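Local atomic coordinates of FMN-dependent nitronate monooxygenase (Shewanella oneidensis, PDB entry 5LSM), a protein that probably uses flavin mononucleotide and molecular oxygen to oxidise propionate 3-nitronate to 3-oxopropanoate, a detoxifying reaction. Residues I172-G180 with Q194-P202; P76-L87 with E292-A303. All coordinates share one frame; numbering follows the deposited sequence.

How the interactions relate
The two contacts differ in chemistry as they differ in place. Interaction 1 is a core contact of the TIM-barrel part, where the end of strand 171-175 and its loop lie against the start of helix 197-207 beside the flavin; its polar bonds run largely through backbone groups and one buried carboxylate. Interaction 2 lies at the surface, its centre about 29 Å from that of interaction 1, and joins helix 80-89 and the loop before it to the run leading into helix 301-313. There prolines, a tryptophan and long polar side chains do the work. The two share no element, and interaction 1 is nested in the chain loop that interaction 2 closes.

Interaction 1: residues I172-G180 with Q194-P202; sequences IIAQGLEAG and QLGTFSLLP. With FMN (flavin mononucleotide), chain I.
Glu-178 with Thr-197, and Leu-177 with Leu-195, show how the loop after a TIM-barrel strand can be pinned to the start of the next helix while its far side serves the cofactor. Strand 172-175 and helix 197-202 run nearly antiparallel, at 155°, as in a beta-alpha-beta unit. The loop turns through a type I beta turn from Gly-176 to Ala-179, and Leu-177 N at its start donates to Leu-195 O at 3.0 Å. The leucine side chain crosses that of Gln-194 at about a right angle, its CD2 lying 3.5 Å from OE1 of Gln-194, an oxygen also bonded to Arg-183. Glu-178 has CG beside its backbone N and bends at its second torsion, which brings the carboxylate back to the helix start. There OE1 receives the N-H of Thr-197 at 2.7 Å in a nearly straight bond (168°), on its syn side and somewhat out of the carboxylate plane. With an alanine for this glutamate the carboxylate is gone, and the Thr-197 N-H would probably be left without this acceptor and the loop less firmly tied to the helix. Gly-176 has no room for a side chain: a beta carbon would run into OG1 of Thr-197, a hydroxyl bonded to Gly-216 O. Farther along the helix, Leu-200 reaches over the strand end with CG anti to the backbone N (chi1 -176°), and its CD2 lies 3.4 Å from Gln-175 O and 4.1 Å from Ala-174 CB. The opposite side of the strand end faces FMN. Gln-175, its OE1 held by Gly-184 N, offers NE2 to the ribityl O3' in a weak bond, while Gly-180 N donates to the phosphate oxygen O3P of FMN at 3.2 Å.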
loop_
_atom_site.group_PDB
_atom_site.type_symbol
_atom_site.label_atom_id
_atom_site.label_comp_id
_atom_site.label_asym_id
_atom_site.label_seq_id
_atom_site.Cartn_x
_atom_site.Cartn_y
_atom_site.Cartn_z
ATOM N N ILE A 172 10.889 15.446 -6.072
ATOM C CA ILE A 172 10.251 14.202 -6.454
ATOM C C ILE A 172 8.970 14.050 -5.663
ATOM O O ILE A 172 8.997 14.152 -4.440
ATOM C CB ILE A 172 11.160 13.012 -6.087
ATOM C CG1 ILE A 172 12.444 13.081 -6.890
ATOM C CG2 ILE A 172 10.452 11.663 -6.334
ATOM C CD1 ILE A 172 13.429 11.986 -6.537
ATOM N N ILE A 173 7.860 13.740 -6.335
ATOM C CA ILE A 173 6.635 13.361 -5.627
ATOM C C ILE A 173 6.604 11.832 -5.489
ATOM O O ILE A 173 6.507 11.115 -6.485
ATOM C CB ILE A 173 5.354 13.830 -6.366
ATOM C CG1 ILE A 173 5.359 15.344 -6.617
ATOM C CG2 ILE A 173 4.124 13.468 -5.553
ATOM C CD1 ILE A 173 4.499 15.760 -7.796
ATOM N N ALA A 174 6.708 11.341 -4.258
ATOM C CA ALA A 174 6.605 9.908 -3.988
ATOM C C ALA A 174 5.153 9.519 -3.788
ATOM O O ALA A 174 4.622 9.749 -2.705
ATOM C CB ALA A 174 7.391 9.583 -2.720
ATOM N N GLN A 175 4.480 8.980 -4.811
ATOM C CA GLN A 175 3.072 8.532 -4.586
ATOM C C GLN A 175 2.947 7.066 -4.292
ATOM O O GLN A 175 3.148 6.233 -5.158
ATOM C CB GLN A 175 2.067 8.936 -5.675
ATOM C CG GLN A 175 2.402 8.420 -7.033
ATOM C CD GLN A 175 1.190 8.102 -7.895
ATOM O OE1 GLN A 175 1.306 7.332 -8.822
ATOM N NE2 GLN A 175 0.052 8.713 -7.615
ATOM N N GLY A 176 2.589 6.779 -3.042
ATOM C CA GLY A 176 2.229 5.450 -2.632
ATOM C C GLY A 176 0.991 4.964 -3.339
ATOM O O GLY A 176 0.178 5.759 -3.800
ATOM N N LEU A 177 0.829 3.645 -3.356
ATOM C CA LEU A 177 -0.350 2.997 -3.912
ATOM C C LEU A 177 -1.660 3.487 -3.315
ATOM O O LEU A 177 -2.700 3.296 -3.920
ATOM C CB LEU A 177 -0.254 1.463 -3.744
ATOM C CG LEU A 177 0.658 0.697 -4.717
ATOM C CD1 LEU A 177 0.671 -0.778 -4.381
ATOM C CD2 LEU A 177 0.192 0.892 -6.140
ATOM N N GLU A 178 -1.618 4.085 -2.123
ATOM C CA GLU A 178 -2.827 4.624 -1.468
ATOM C C GLU A 178 -3.446 5.796 -2.271
ATOM O O GLU A 178 -4.628 6.123 -2.107
ATOM C CB GLU A 178 -2.491 5.105 -0.048
ATOM C CG GLU A 178 -2.230 4.001 0.992
ATOM C CD GLU A 178 -0.752 3.625 1.185
ATOM O OE1 GLU A 178 0.067 3.741 0.225
ATOM O OE2 GLU A 178 -0.404 3.187 2.312
ATOM N N ALA A 179 -2.633 6.462 -3.085
ATOM C CA ALA A 179 -3.071 7.641 -3.826
ATOM C C ALA A 179 -4.280 7.374 -4.703
ATOM O O ALA A 179 -4.398 6.311 -5.323
ATOM C CB ALA A 179 -1.932 8.185 -4.675
ATOM N N GLY A 180 -5.152 8.375 -4.779
ATOM C CA GLY A 180 -6.192 8.437 -5.809
ATOM C C GLY A 180 -5.647 8.819 -7.179
ATOM O O GLY A 180 -4.521 9.294 -7.290
ATOM N N GLN A 194 5.450 -1.449 -7.347
ATOM C CA GLN A 194 5.030 -0.256 -6.635
ATOM C C GLN A 194 4.715 -0.546 -5.170
ATOM O O GLN A 194 4.438 -1.682 -4.791
ATOM C CB GLN A 194 3.832 0.369 -7.332
ATOM C CG GLN A 194 4.182 0.901 -8.715
ATOM C CD GLN A 194 3.026 1.632 -9.368
ATOM O OE1 GLN A 194 2.165 2.204 -8.692
ATOM N NE2 GLN A 194 2.987 1.599 -10.689
ATOM N N LEU A 195 4.830 0.493 -4.345
ATOM C CA LEU A 195 4.844 0.352 -2.905
ATOM C C LEU A 195 3.797 1.253 -2.295
ATOM O O LEU A 195 3.435 2.293 -2.865
ATOM C CB LEU A 195 6.202 0.773 -2.340
ATOM C CG LEU A 195 7.525 0.177 -2.830
ATOM C CD1 LEU A 195 8.601 0.439 -1.777
ATOM C CD2 LEU A 195 7.412 -1.305 -3.094
ATOM N N GLY A 196 3.433 0.945 -1.060
ATOM C CA GLY A 196 2.637 1.869 -0.269
ATOM C C GLY A 196 3.444 3.030 0.268
ATOM O O GLY A 196 4.671 2.944 0.420
ATOM N N THR A 197 2.745 4.102 0.619
ATOM C CA THR A 197 3.404 5.316 1.098
ATOM C C THR A 197 4.430 5.041 2.195
ATOM O O THR A 197 5.529 5.601 2.176
ATOM C CB THR A 197 2.380 6.348 1.586
ATOM O OG1 THR A 197 1.801 6.997 0.453
ATOM C CG2 THR A 197 3.051 7.406 2.493
ATOM N N PHE A 198 4.075 4.160 3.122
ATOM C CA PHE A 198 4.845 3.950 4.335
ATOM C C PHE A 198 6.228 3.410 4.029
ATOM O O PHE A 198 7.165 3.624 4.790
ATOM C CB PHE A 198 4.121 2.967 5.259
ATOM C CG PHE A 198 4.468 3.131 6.693
ATOM C CD1 PHE A 198 4.017 4.241 7.406
ATOM C CD2 PHE A 198 5.224 2.178 7.348
ATOM C CE1 PHE A 198 4.343 4.400 8.735
ATOM C CE2 PHE A 198 5.533 2.326 8.684
ATOM C CZ PHE A 198 5.110 3.443 9.372
ATOM N N SER A 199 6.324 2.654 2.941
ATOM C CA SER A 199 7.587 2.079 2.508
ATOM C C SER A 199 8.269 2.847 1.368
ATOM O O SER A 199 9.482 2.846 1.285
ATOM C CB SER A 199 7.359 0.625 2.114
ATOM O OG SER A 199 7.065 -0.130 3.276
ATOM N N LEU A 200 7.487 3.446 0.464
ATOM C CA LEU A 200 8.044 4.203 -0.671
ATOM C C LEU A 200 8.799 5.447 -0.204
ATOM O O LEU A 200 9.943 5.707 -0.635
ATOM C CB LEU A 200 6.926 4.637 -1.617
ATOM C CG LEU A 200 7.382 5.355 -2.893
ATOM C CD1 LEU A 200 8.290 4.444 -3.718
ATOM C CD2 LEU A 200 6.174 5.808 -3.708
ATOM N N LEU A 201 8.156 6.200 0.684
ATOM C CA LEU A 201 8.675 7.477 1.148
ATOM C C LEU A 201 10.090 7.385 1.734
ATOM O O LEU A 201 11.004 8.029 1.209
ATOM C CB LEU A 201 7.718 8.100 2.156
ATOM C CG LEU A 201 8.033 9.525 2.580
ATOM C CD1 LEU A 201 8.002 10.431 1.357
ATOM C CD2 LEU A 201 7.018 9.997 3.628
ATOM N N PRO A 202 10.289 6.573 2.804
ATOM C CA PRO A 202 11.631 6.535 3.413
ATOM C C PRO A 202 12.685 5.917 2.504
ATOM O O PRO A 202 13.868 6.309 2.577
ATOM C CB PRO A 202 11.443 5.693 4.671
ATOM C CG PRO A 202 10.170 4.953 4.475
ATOM C CD PRO A 202 9.309 5.800 3.591
HETATM N N1 FMN I . -1.936 13.820 -10.588
HETATM C C2 FMN I . -1.478 14.497 -11.681
HETATM O O2 FMN I . -0.240 14.587 -11.873
HETATM N N3 FMN I . -2.311 15.055 -12.584
HETATM C C4 FMN I . -3.645 14.986 -12.451
HETATM O O4 FMN I . -4.413 15.491 -13.288
HETATM C C4A FMN I . -4.202 14.258 -11.295
HETATM N N5 FMN I . -5.521 14.189 -11.106
HETATM C C5A FMN I . -6.044 13.591 -10.021
HETATM C C6 FMN I . -7.430 13.586 -9.887
HETATM C C7 FMN I . -8.027 13.002 -8.789
HETATM C C7M FMN I . -9.532 13.000 -8.709
HETATM C C8 FMN I . -7.173 12.366 -7.744
HETATM C C8M FMN I . -7.829 11.713 -6.547
HETATM C C9 FMN I . -5.777 12.364 -7.877
HETATM C C9A FMN I . -5.165 12.959 -8.992
HETATM N N10 FMN I . -3.748 13.037 -9.173
HETATM C C10 FMN I . -3.255 13.671 -10.334
HETATM C "C1'" FMN I . -2.791 12.419 -8.238
HETATM C "C2'" FMN I . -2.417 13.366 -7.110
HETATM O "O2'" FMN I . -1.423 14.291 -7.588
HETATM C "C3'" FMN I . -1.872 12.596 -5.898
HETATM O "O3'" FMN I . -0.909 11.631 -6.334
HETATM C "C4'" FMN I . -2.939 11.835 -5.109
HETATM O "O4'" FMN I . -4.197 12.519 -5.047
HETATM C "C5'" FMN I . -2.402 11.586 -3.709
HETATM O "O5'" FMN I . -3.256 10.719 -2.966
HETATM P P FMN I . -4.559 11.216 -2.163
HETATM O O1P FMN I . -4.273 12.607 -1.643
HETATM O O2P FMN I . -4.690 10.176 -1.080
HETATM O O3P FMN I . -5.607 11.168 -3.216
HETATM O O HOH W 1 4.629 8.420 -0.268
#

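Interaction 2: residues P76-L87 with E292-A303; sequences PVAQAAKQAAWL and EAVPDFPLASSA
Trp-86 runs alongside Val-294, the two side chains heading in the same direction, and the tryptophan illustrates how one large side chain can seat a surface helix on a proline-rich loop. From its CB, 3.8 Å from Pro-295 CD, the side chain swings anti to the backbone N (chi1 -179°), which carries the indole toward 292-303. CG continues against the same proline CD, and CD1 also meets Ala-303 CB at 3.9 Å. NE1 gives its hydrogen to a water in the ring plane that in turn donates to Ala-300 O. On the benzo side, CE3 lies near Ala-293 CB, and at the far end CZ2 and CH2 lie under Val-294 CG2, a CH-pi contact 3.8 Å from the six-ring centroid.

Toward the helix start the chemistry turns polar. At the N-cap position, Gln-79 OE1 takes Asp-296 N from above its carbonyl plane at 2.9 Å, while NE2 donates to Val-77 O and, from above the carboxylate plane, to Asp-296 OD2 at 2.9 Å; amide and carboxylate stand 74° apart, and three bonds fix the amide's rotation. Lys-82 NZ donates to Glu-292 O at 3.1 Å, in the carbonyl plane. Leu-299 CD1 packs against both Pro-76 CG (3.6 Å) and Gln-79 CG. This helix-to-loop contact away from the barrel sheet is consistent with the smaller, largely helical second domain of nitronate monooxygenases.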
loop_
_atom_site.group_PDB
_atom_site.type_symbol
_atom_site.label_atom_id
_atom_site.label_comp_id
_atom_site.label_asym_id
_atom_site.label_seq_id
_atom_site.Cartn_x
_atom_site.Cartn_y
_atom_site.Cartn_z
ATOM N N PRO A 76 0.017 6.506 -27.775
ATOM C CA PRO A 76 -0.097 5.047 -27.619
ATOM C C PRO A 76 0.443 4.160 -28.790
ATOM O O PRO A 76 1.123 3.156 -28.527
ATOM C CB PRO A 76 -1.609 4.834 -27.397
ATOM C CG PRO A 76 -2.265 6.081 -27.885
ATOM C CD PRO A 76 -1.288 7.176 -27.616
ATOM N N VAL A 77 0.185 4.559 -30.041
ATOM C CA VAL A 77 0.383 3.704 -31.256
ATOM C C VAL A 77 -0.952 3.209 -31.771
ATOM O O VAL A 77 -1.782 2.731 -30.992
ATOM C CB VAL A 77 1.331 2.477 -31.079
ATOM C CG1 VAL A 77 0.565 1.207 -30.704
ATOM C CG2 VAL A 77 2.091 2.219 -32.370
ATOM N N ALA A 78 -1.155 3.343 -33.081
ATOM C CA ALA A 78 -2.442 3.039 -33.707
ATOM C C ALA A 78 -2.892 1.637 -33.326
ATOM O O ALA A 78 -2.077 0.720 -33.223
ATOM C CB ALA A 78 -2.346 3.164 -35.221
ATOM N N GLN A 79 -4.184 1.501 -33.048
ATOM C CA GLN A 79 -4.741 0.232 -32.609
ATOM C C GLN A 79 -6.256 0.223 -32.780
ATOM O O GLN A 79 -6.989 -0.238 -31.909
ATOM C CB GLN A 79 -4.329 -0.052 -31.152
ATOM C CG GLN A 79 -4.554 1.097 -30.156
ATOM C CD GLN A 79 -3.796 0.885 -28.851
ATOM O OE1 GLN A 79 -4.307 0.268 -27.916
ATOM N NE2 GLN A 79 -2.537 1.317 -28.819
ATOM N N ALA A 80 -6.701 0.663 -33.957
ATOM C CA ALA A 80 -8.130 0.712 -34.323
ATOM C C ALA A 80 -8.904 -0.594 -34.047
ATOM O O ALA A 80 -10.110 -0.565 -33.767
ATOM C CB ALA A 80 -8.270 1.099 -35.791
ATOM N N ALA A 81 -8.208 -1.723 -34.117
ATOM C CA ALA A 81 -8.841 -3.011 -33.958
ATOM C C ALA A 81 -8.944 -3.376 -32.496
ATOM O O ALA A 81 -9.966 -3.910 -32.057
ATOM C CB ALA A 81 -8.062 -4.077 -34.708
ATOM N N LYS A 82 -7.876 -3.127 -31.743
ATOM C CA LYS A 82 -7.937 -3.301 -30.296
ATOM C C LYS A 82 -9.075 -2.473 -29.723
ATOM O O LYS A 82 -9.796 -2.931 -28.836
ATOM C CB LYS A 82 -6.633 -2.904 -29.644
ATOM C CG LYS A 82 -6.623 -3.149 -28.146
ATOM C CD LYS A 82 -5.451 -4.012 -27.719
ATOM C CE LYS A 82 -5.268 -3.983 -26.214
ATOM N NZ LYS A 82 -4.778 -5.295 -25.715
ATOM N N GLN A 83 -9.257 -1.278 -30.285
ATOM C CA GLN A 83 -10.345 -0.388 -29.917
ATOM C C GLN A 83 -11.689 -0.980 -30.292
ATOM O O GLN A 83 -12.650 -0.927 -29.521
ATOM C CB GLN A 83 -10.179 0.964 -30.612
ATOM C CG GLN A 83 -9.231 1.909 -29.919
ATOM C CD GLN A 83 -8.970 3.173 -30.719
ATOM O OE1 GLN A 83 -9.577 4.216 -30.468
ATOM N NE2 GLN A 83 -8.024 3.097 -31.659
ATOM N N ALA A 84 -11.764 -1.498 -31.509
ATOM C CA ALA A 84 -12.990 -2.084 -32.013
ATOM C C ALA A 84 -13.371 -3.329 -31.216
ATOM O O ALA A 84 -14.545 -3.559 -30.962
ATOM C CB ALA A 84 -12.825 -2.425 -33.487
ATOM N N ALA A 85 -12.383 -4.126 -30.806
ATOM C CA ALA A 85 -12.650 -5.326 -29.976
ATOM C C ALA A 85 -13.159 -4.990 -28.575
ATOM O O ALA A 85 -13.896 -5.772 -27.973
ATOM C CB ALA A 85 -11.409 -6.196 -29.873
ATOM N N TRP A 86 -12.673 -3.881 -28.024
ATOM C CA TRP A 86 -13.091 -3.424 -26.703
ATOM C C TRP A 86 -14.522 -2.929 -26.785
ATOM O O TRP A 86 -15.347 -3.241 -25.927
ATOM C CB TRP A 86 -12.162 -2.292 -26.211
ATOM C CG TRP A 86 -12.494 -1.778 -24.866
ATOM C CD1 TRP A 86 -12.765 -0.495 -24.536
ATOM C CD2 TRP A 86 -12.619 -2.545 -23.656
ATOM N NE1 TRP A 86 -13.076 -0.408 -23.201
ATOM C CE2 TRP A 86 -12.978 -1.653 -22.635
ATOM C CE3 TRP A 86 -12.459 -3.900 -23.343
ATOM C CZ2 TRP A 86 -13.174 -2.064 -21.317
ATOM C CZ3 TRP A 86 -12.657 -4.309 -22.035
ATOM C CH2 TRP A 86 -13.021 -3.394 -21.040
ATOM N N LEU A 87 -14.808 -2.167 -27.837
ATOM C CA LEU A 87 -16.162 -1.677 -28.108
ATOM C C LEU A 87 -17.149 -2.840 -28.172
ATOM O O LEU A 87 -18.215 -2.795 -27.557
ATOM C CB LEU A 87 -16.176 -0.894 -29.432
ATOM C CG LEU A 87 -16.845 0.482 -29.504
ATOM C CD1 LEU A 87 -16.814 1.227 -28.178
ATOM C CD2 LEU A 87 -16.178 1.313 -30.590
ATOM N N GLU A 292 -6.905 -6.680 -19.591
ATOM C CA GLU A 292 -5.796 -6.697 -20.535
ATOM C C GLU A 292 -6.231 -6.257 -21.942
ATOM O O GLU A 292 -5.395 -5.893 -22.765
ATOM C CB GLU A 292 -5.185 -8.099 -20.581
ATOM C CG GLU A 292 -4.763 -8.648 -19.209
ATOM C CD GLU A 292 -5.934 -9.065 -18.290
ATOM O OE1 GLU A 292 -7.009 -9.501 -18.783
ATOM O OE2 GLU A 292 -5.764 -8.987 -17.049
ATOM N N ALA A 293 -7.544 -6.219 -22.183
ATOM C CA ALA A 293 -8.111 -5.904 -23.512
ATOM C C ALA A 293 -8.369 -4.404 -23.787
ATOM O O ALA A 293 -8.660 -4.028 -24.910
ATOM C CB ALA A 293 -9.407 -6.681 -23.699
ATOM N N VAL A 294 -8.291 -3.567 -22.757
ATOM C CA VAL A 294 -8.505 -2.133 -22.895
ATOM C C VAL A 294 -7.406 -1.469 -23.727
ATOM O O VAL A 294 -6.239 -1.757 -23.554
ATOM C CB VAL A 294 -8.543 -1.464 -21.516
ATOM C CG1 VAL A 294 -8.890 0.014 -21.631
ATOM C CG2 VAL A 294 -9.546 -2.186 -20.627
ATOM N N PRO A 295 -7.785 -0.561 -24.634
ATOM C CA PRO A 295 -6.755 0.099 -25.420
ATOM C C PRO A 295 -5.804 0.977 -24.602
ATOM O O PRO A 295 -6.147 1.452 -23.509
ATOM C CB PRO A 295 -7.551 0.954 -26.420
ATOM C CG PRO A 295 -8.951 0.974 -25.921
ATOM C CD PRO A 295 -9.140 -0.273 -25.140
ATOM N N ASP A 296 -4.647 1.255 -25.189
ATOM C CA ASP A 296 -3.644 2.076 -24.545
ATOM C C ASP A 296 -4.168 3.474 -24.219
ATOM O O ASP A 296 -5.052 3.993 -24.887
ATOM C CB ASP A 296 -2.399 2.171 -25.416
ATOM C CG ASP A 296 -1.660 0.857 -25.519
ATOM O OD1 ASP A 296 -1.857 -0.005 -24.635
ATOM O OD2 ASP A 296 -0.878 0.694 -26.484
ATOM N N PHE A 297 -3.669 4.006 -23.110
ATOM C CA PHE A 297 -3.921 5.363 -22.657
ATOM C C PHE A 297 -3.515 6.411 -23.711
ATOM O O PHE A 297 -2.407 6.351 -24.237
ATOM C CB PHE A 297 -3.117 5.570 -21.364
ATOM C CG PHE A 297 -3.263 6.917 -20.765
ATOM C CD1 PHE A 297 -4.368 7.220 -19.984
ATOM C CD2 PHE A 297 -2.313 7.900 -21.006
ATOM C CE1 PHE A 297 -4.536 8.487 -19.455
ATOM C CE2 PHE A 297 -2.451 9.166 -20.455
ATOM C CZ PHE A 297 -3.566 9.457 -19.675
ATOM N N PRO A 298 -4.391 7.405 -23.988
ATOM C CA PRO A 298 -5.689 7.673 -23.365
ATOM C C PRO A 298 -6.921 7.246 -24.182
ATOM O O PRO A 298 -7.992 7.844 -24.037
ATOM C CB PRO A 298 -5.681 9.196 -23.227
ATOM C CG PRO A 298 -4.955 9.641 -24.441
ATOM C CD PRO A 298 -3.894 8.602 -24.692
ATOM N N LEU A 299 -6.806 6.180 -24.961
ATOM C CA LEU A 299 -7.826 5.898 -25.962
ATOM C C LEU A 299 -9.147 5.417 -25.352
ATOM O O LEU A 299 -10.211 5.787 -25.828
ATOM C CB LEU A 299 -7.295 4.923 -27.008
ATOM C CG LEU A 299 -6.080 5.492 -27.743
ATOM C CD1 LEU A 299 -5.422 4.469 -28.642
ATOM C CD2 LEU A 299 -6.436 6.762 -28.515
ATOM N N ALA A 300 -9.075 4.747 -24.211
ATOM C CA ALA A 300 -10.220 4.002 -23.683
ATOM C C ALA A 300 -11.370 4.884 -23.196
ATOM O O ALA A 300 -12.510 4.429 -23.143
ATOM C CB ALA A 300 -9.772 3.072 -22.567
ATOM N N SER A 301 -11.079 6.141 -22.873
ATOM C CA SER A 301 -12.113 7.086 -22.430
ATOM C C SER A 301 -13.236 7.216 -23.439
ATOM O O SER A 301 -14.398 7.306 -23.063
ATOM C CB SER A 301 -11.520 8.479 -22.170
ATOM O OG SER A 301 -10.186 8.367 -21.732
ATOM N N SER A 302 -12.890 7.261 -24.718
ATOM C CA SER A 302 -13.895 7.473 -25.748
ATOM C C SER A 302 -14.996 6.397 -25.691
ATOM O O SER A 302 -16.184 6.724 -25.809
ATOM C CB SER A 302 -13.245 7.510 -27.127
ATOM O OG SER A 302 -12.531 6.318 -27.366
ATOM N N ALA A 303 -14.608 5.153 -25.378
ATOM C CA ALA A 303 -15.541 4.015 -25.330
ATOM C C ALA A 303 -16.535 4.008 -24.156
ATOM O O ALA A 303 -17.549 3.307 -24.216
ATOM C CB ALA A 303 -14.765 2.713 -25.332
HETATM O O HOH W 2 -13.283 1.980 -21.809
#